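Local coordinates for protein glycosyl hydrolase, family 38 (Enterococcus faecalis, PDB 5KBP) that probably hydrolyses alpha-mannosidic linkages in carbohydrates, as a metal-binding glycoside hydrolase of family 38, at residues H672-V683 with A742-C753. Residues are numbered along the deposited sequence; the frame is centred on the assembly and turned at random.
Sequences HRLRVLFPTGMV and ADGTIAVTLIRC
L674 pairs with two residues of the antiparallel neighbour at once, L750 and I751, in a classic beta bulge. Its carbonyl oxygen accepts both amides, from L750 N at 2.8 Å and from I751 N at 3.2 Å, each lying in the carbonyl plane. The bulge turns L750 toward strand 672-679, where its branches pack tightly beside L674 and V676: V676 CG1, set between its own backbone N and carbonyl carbon (chi1 56°), reaches L750 CD2 at 3.8 Å, while L750 CD1 lies 4.1 Å from L674 CD2, the two side chains crossing at a slant.

The opposite face is mixed: R673, R675, T749 and R752 are polar and buried, L677 and P679 partly exposed. The R675 guanidinium has R673 NH2 over one face and A747 CB, 3.3 Å from R675 NH2, over the other, both off-centre toward the rim; salt bridges to E563 and E739 also hold it. Where the strands begin to part, T680 OG1 donates to G744 O at 2.6 Å, coming from above the carbonyl plane. Beyond that bond the pairing gives way to loop and the contact becomes loose: V683 CG2 merely rests near A742 O (3.7 Å), and V683, A742 and D743 are solvent-exposed.

Within this antiparallel sheet of the family 38 C-terminal domain, strand 672-679 lies between 555-566 and 745-753, and the latter pairs in turn with 737-740. The apolar face turns partly onto strands of a second antiparallel sheet, with F678, I746 and V748 against I730 of strand 727-732 and I746 also against V719 and V721 of strand 718-722.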
loop_
_atom_site.group_PDB
_atom_site.type_symbol
_atom_site.label_atom_id
_atom_site.label_comp_id
_atom_site.label_asym_id
_atom_site.label_seq_id
_atom_site.Cartn_x
_atom_site.Cartn_y
_atom_site.Cartn_z
ATOM N N HIS A 672 -5.831 -22.179 -14.506
ATOM C CA HIS A 672 -5.183 -23.473 -14.344
ATOM C C HIS A 672 -4.611 -23.590 -12.938
ATOM O O HIS A 672 -4.547 -22.618 -12.182
ATOM C CB HIS A 672 -4.079 -23.680 -15.385
ATOM C CG HIS A 672 -2.855 -22.858 -15.133
ATOM N ND1 HIS A 672 -1.592 -23.408 -15.057
ATOM C CD2 HIS A 672 -2.700 -21.529 -14.934
ATOM C CE1 HIS A 672 -0.712 -22.450 -14.823
ATOM N NE2 HIS A 672 -1.359 -21.301 -14.744
ATOM N N ARG A 673 -4.188 -24.808 -12.601
ATOM C CA ARG A 673 -3.565 -25.107 -11.319
ATOM C C ARG A 673 -2.382 -26.032 -11.556
ATOM O O ARG A 673 -2.524 -27.063 -12.221
ATOM C CB ARG A 673 -4.560 -25.761 -10.352
ATOM C CG ARG A 673 -3.956 -26.137 -9.004
ATOM C CD ARG A 673 -4.823 -27.140 -8.266
ATOM N NE ARG A 673 -4.970 -28.377 -9.025
ATOM C CZ ARG A 673 -5.697 -29.418 -8.631
ATOM N NH1 ARG A 673 -5.770 -30.502 -9.391
ATOM N NH2 ARG A 673 -6.351 -29.375 -7.479
ATOM N N LEU A 674 -1.221 -25.662 -11.019
ATOM C CA LEU A 674 0.001 -26.444 -11.155
ATOM C C LEU A 674 0.380 -27.034 -9.805
ATOM O O LEU A 674 0.439 -26.314 -8.802
ATOM C CB LEU A 674 1.146 -25.583 -11.691
ATOM C CG LEU A 674 2.493 -26.292 -11.838
ATOM C CD1 LEU A 674 2.448 -27.316 -12.965
ATOM C CD2 LEU A 674 3.607 -25.282 -12.060
ATOM N N ARG A 675 0.637 -28.341 -9.783
ATOM C CA ARG A 675 1.012 -29.041 -8.565
ATOM C C ARG A 675 2.266 -29.869 -8.817
ATOM O O ARG A 675 2.657 -30.116 -9.962
ATOM C CB ARG A 675 -0.115 -29.960 -8.065
ATOM C CG ARG A 675 -1.516 -29.413 -8.270
ATOM C CD ARG A 675 -2.502 -30.547 -8.503
ATOM N NE ARG A 675 -2.957 -31.164 -7.260
ATOM C CZ ARG A 675 -3.594 -32.330 -7.200
ATOM N NH1 ARG A 675 -3.839 -33.012 -8.310
ATOM N NH2 ARG A 675 -3.979 -32.818 -6.029
ATOM N N VAL A 676 2.893 -30.296 -7.724
ATOM C CA VAL A 676 4.031 -31.205 -7.757
ATOM C C VAL A 676 3.644 -32.471 -7.005
ATOM O O VAL A 676 3.001 -32.407 -5.951
ATOM C CB VAL A 676 5.301 -30.557 -7.161
ATOM C CG1 VAL A 676 5.050 -30.066 -5.740
ATOM C CG2 VAL A 676 6.474 -31.527 -7.207
ATOM N N LEU A 677 4.017 -33.622 -7.557
ATOM C CA LEU A 677 3.563 -34.914 -7.064
ATOM C C LEU A 677 4.705 -35.665 -6.392
ATOM O O LEU A 677 5.855 -35.596 -6.837
ATOM C CB LEU A 677 2.985 -35.759 -8.205
ATOM C CG LEU A 677 1.486 -35.644 -8.511
ATOM C CD1 LEU A 677 1.039 -34.193 -8.634
ATOM C CD2 LEU A 677 1.145 -36.417 -9.777
ATOM N N PHE A 678 4.375 -36.385 -5.320
ATOM C CA PHE A 678 5.342 -37.209 -4.595
ATOM C C PHE A 678 4.699 -38.545 -4.257
ATOM O O PHE A 678 4.118 -38.717 -3.178
ATOM C CB PHE A 678 5.833 -36.512 -3.325
ATOM C CG PHE A 678 6.644 -35.280 -3.581
ATOM C CD1 PHE A 678 7.989 -35.375 -3.902
ATOM C CD2 PHE A 678 6.068 -34.024 -3.491
ATOM C CE1 PHE A 678 8.742 -34.241 -4.135
ATOM C CE2 PHE A 678 6.816 -32.886 -3.722
ATOM C CZ PHE A 678 8.155 -32.996 -4.045
ATOM N N PRO A 679 4.776 -39.518 -5.164
ATOM C CA PRO A 679 4.233 -40.853 -4.866
ATOM C C PRO A 679 5.004 -41.516 -3.735
ATOM O O PRO A 679 6.197 -41.803 -3.855
ATOM C CB PRO A 679 4.403 -41.606 -6.192
ATOM C CG PRO A 679 4.509 -40.539 -7.229
ATOM C CD PRO A 679 5.229 -39.408 -6.560
ATOM N N THR A 680 4.306 -41.763 -2.624
ATOM C CA THR A 680 4.927 -42.406 -1.473
ATOM C C THR A 680 5.016 -43.919 -1.623
ATOM O O THR A 680 5.883 -44.540 -0.999
ATOM C CB THR A 680 4.156 -42.068 -0.194
ATOM O OG1 THR A 680 2.826 -42.596 -0.279
ATOM C CG2 THR A 680 4.087 -40.560 0.004
ATOM N N GLY A 681 4.144 -44.521 -2.427
ATOM C CA GLY A 681 4.172 -45.953 -2.638
ATOM C C GLY A 681 3.451 -46.772 -1.593
ATOM O O GLY A 681 3.543 -48.004 -1.626
ATOM N N MET A 682 2.737 -46.134 -0.668
ATOM C CA MET A 682 2.016 -46.844 0.380
ATOM C C MET A 682 0.624 -46.250 0.530
ATOM O O MET A 682 0.470 -45.027 0.601
ATOM C CB MET A 682 2.774 -46.781 1.712
ATOM C CG MET A 682 3.523 -45.481 1.940
ATOM S SD MET A 682 4.696 -45.597 3.306
ATOM C CE MET A 682 5.604 -44.071 3.092
ATOM N N VAL A 683 -0.380 -47.119 0.570
ATOM C CA VAL A 683 -1.773 -46.722 0.735
ATOM C C VAL A 683 -2.149 -46.961 2.191
ATOM O O VAL A 683 -2.321 -48.107 2.619
ATOM C CB VAL A 683 -2.696 -47.493 -0.218
ATOM C CG1 VAL A 683 -4.149 -47.122 0.037
ATOM C CG2 VAL A 683 -2.315 -47.215 -1.665
ATOM N N ALA A 742 -5.295 -41.243 -3.900
ATOM C CA ALA A 742 -5.743 -42.570 -3.487
ATOM C C ALA A 742 -4.603 -43.580 -3.444
ATOM O O ALA A 742 -4.639 -44.515 -2.634
ATOM C CB ALA A 742 -6.852 -43.062 -4.417
ATOM N N ASP A 743 -3.594 -43.423 -4.300
ATOM C CA ASP A 743 -2.446 -44.318 -4.308
ATOM C C ASP A 743 -1.325 -43.842 -3.387
ATOM O O ASP A 743 -0.177 -44.272 -3.549
ATOM C CB ASP A 743 -1.927 -44.499 -5.740
ATOM C CG ASP A 743 -1.634 -43.181 -6.431
ATOM O OD1 ASP A 743 -0.871 -42.367 -5.874
ATOM O OD2 ASP A 743 -2.172 -42.957 -7.536
ATOM N N GLY A 744 -1.633 -42.968 -2.431
ATOM C CA GLY A 744 -0.638 -42.465 -1.508
ATOM C C GLY A 744 0.200 -41.320 -2.024
ATOM O O GLY A 744 1.141 -40.904 -1.338
ATOM N N THR A 745 -0.106 -40.790 -3.204
ATOM C CA THR A 745 0.675 -39.695 -3.765
ATOM C C THR A 745 0.363 -38.395 -3.036
ATOM O O THR A 745 -0.799 -37.986 -2.950
ATOM C CB THR A 745 0.387 -39.547 -5.255
ATOM O OG1 THR A 745 0.839 -40.717 -5.947
ATOM C CG2 THR A 745 1.095 -38.319 -5.814
ATOM N N ILE A 746 1.399 -37.752 -2.508
ATOM C CA ILE A 746 1.258 -36.419 -1.933
ATOM C C ILE A 746 1.377 -35.402 -3.060
ATOM O O ILE A 746 2.405 -35.335 -3.742
ATOM C CB ILE A 746 2.313 -36.163 -0.848
ATOM C CG1 ILE A 746 2.241 -37.242 0.234
ATOM C CG2 ILE A 746 2.117 -34.788 -0.239
ATOM C CD1 ILE A 746 3.275 -37.073 1.322
ATOM N N ALA A 747 0.327 -34.614 -3.260
ATOM C CA ALA A 747 0.296 -33.585 -4.292
ATOM C C ALA A 747 0.229 -32.227 -3.607
ATOM O O ALA A 747 -0.774 -31.901 -2.962
ATOM C CB ALA A 747 -0.888 -33.788 -5.234
ATOM N N VAL A 748 1.294 -31.442 -3.740
ATOM C CA VAL A 748 1.356 -30.095 -3.185
ATOM C C VAL A 748 1.037 -29.106 -4.295
ATOM O O VAL A 748 1.683 -29.113 -5.350
ATOM C CB VAL A 748 2.734 -29.805 -2.566
ATOM C CG1 VAL A 748 2.815 -28.352 -2.120
ATOM C CG2 VAL A 748 3.003 -30.743 -1.398
ATOM N N THR A 749 0.038 -28.257 -4.062
ATOM C CA THR A 749 -0.358 -27.259 -5.046
ATOM C C THR A 749 0.624 -26.097 -5.023
ATOM O O THR A 749 0.844 -25.482 -3.973
ATOM C CB THR A 749 -1.775 -26.763 -4.770
ATOM O OG1 THR A 749 -2.687 -27.865 -4.831
ATOM C CG2 THR A 749 -2.179 -25.713 -5.796
ATOM N N LEU A 750 1.206 -25.792 -6.179
ATOM C CA LEU A 750 2.159 -24.695 -6.279
ATOM C C LEU A 750 1.469 -23.362 -6.550
ATOM O O LEU A 750 1.761 -22.362 -5.887
ATOM C CB LEU A 750 3.185 -24.992 -7.377
ATOM C CG LEU A 750 4.012 -26.268 -7.206
ATOM C CD1 LEU A 750 4.989 -26.429 -8.359
ATOM C CD2 LEU A 750 4.744 -26.259 -5.874
ATOM N N ILE A 751 0.550 -23.334 -7.512
ATOM C CA ILE A 751 -0.096 -22.093 -7.920
ATOM C C ILE A 751 -1.437 -22.446 -8.549
ATOM O O ILE A 751 -1.561 -23.446 -9.261
ATOM C CB ILE A 751 0.812 -21.287 -8.882
ATOM C CG1 ILE A 751 0.234 -19.898 -9.159
ATOM C CG2 ILE A 751 1.042 -22.044 -10.186
ATOM C CD1 ILE A 751 1.156 -19.016 -9.978
ATOM N N ARG A 752 -2.449 -21.631 -8.255
ATOM C CA ARG A 752 -3.789 -21.825 -8.802
ATOM C C ARG A 752 -4.303 -20.482 -9.292
ATOM O O ARG A 752 -4.311 -19.506 -8.534
ATOM C CB ARG A 752 -4.738 -22.423 -7.759
ATOM C CG ARG A 752 -6.077 -22.862 -8.327
ATOM C CD ARG A 752 -6.914 -23.599 -7.292
ATOM N NE ARG A 752 -7.419 -22.704 -6.255
ATOM C CZ ARG A 752 -8.579 -22.060 -6.332
ATOM N NH1 ARG A 752 -8.968 -21.265 -5.345
ATOM N NH2 ARG A 752 -9.350 -22.211 -7.398
ATOM N N CYS A 753 -4.738 -20.436 -10.549
ATOM C CA CYS A 753 -5.058 -19.188 -11.229
ATOM C C CYS A 753 -6.521 -19.194 -11.653
ATOM O O CYS A 753 -6.955 -20.088 -12.386
ATOM C CB CYS A 753 -4.147 -18.994 -12.442
ATOM S SG CYS A 753 -2.400 -19.355 -12.109
#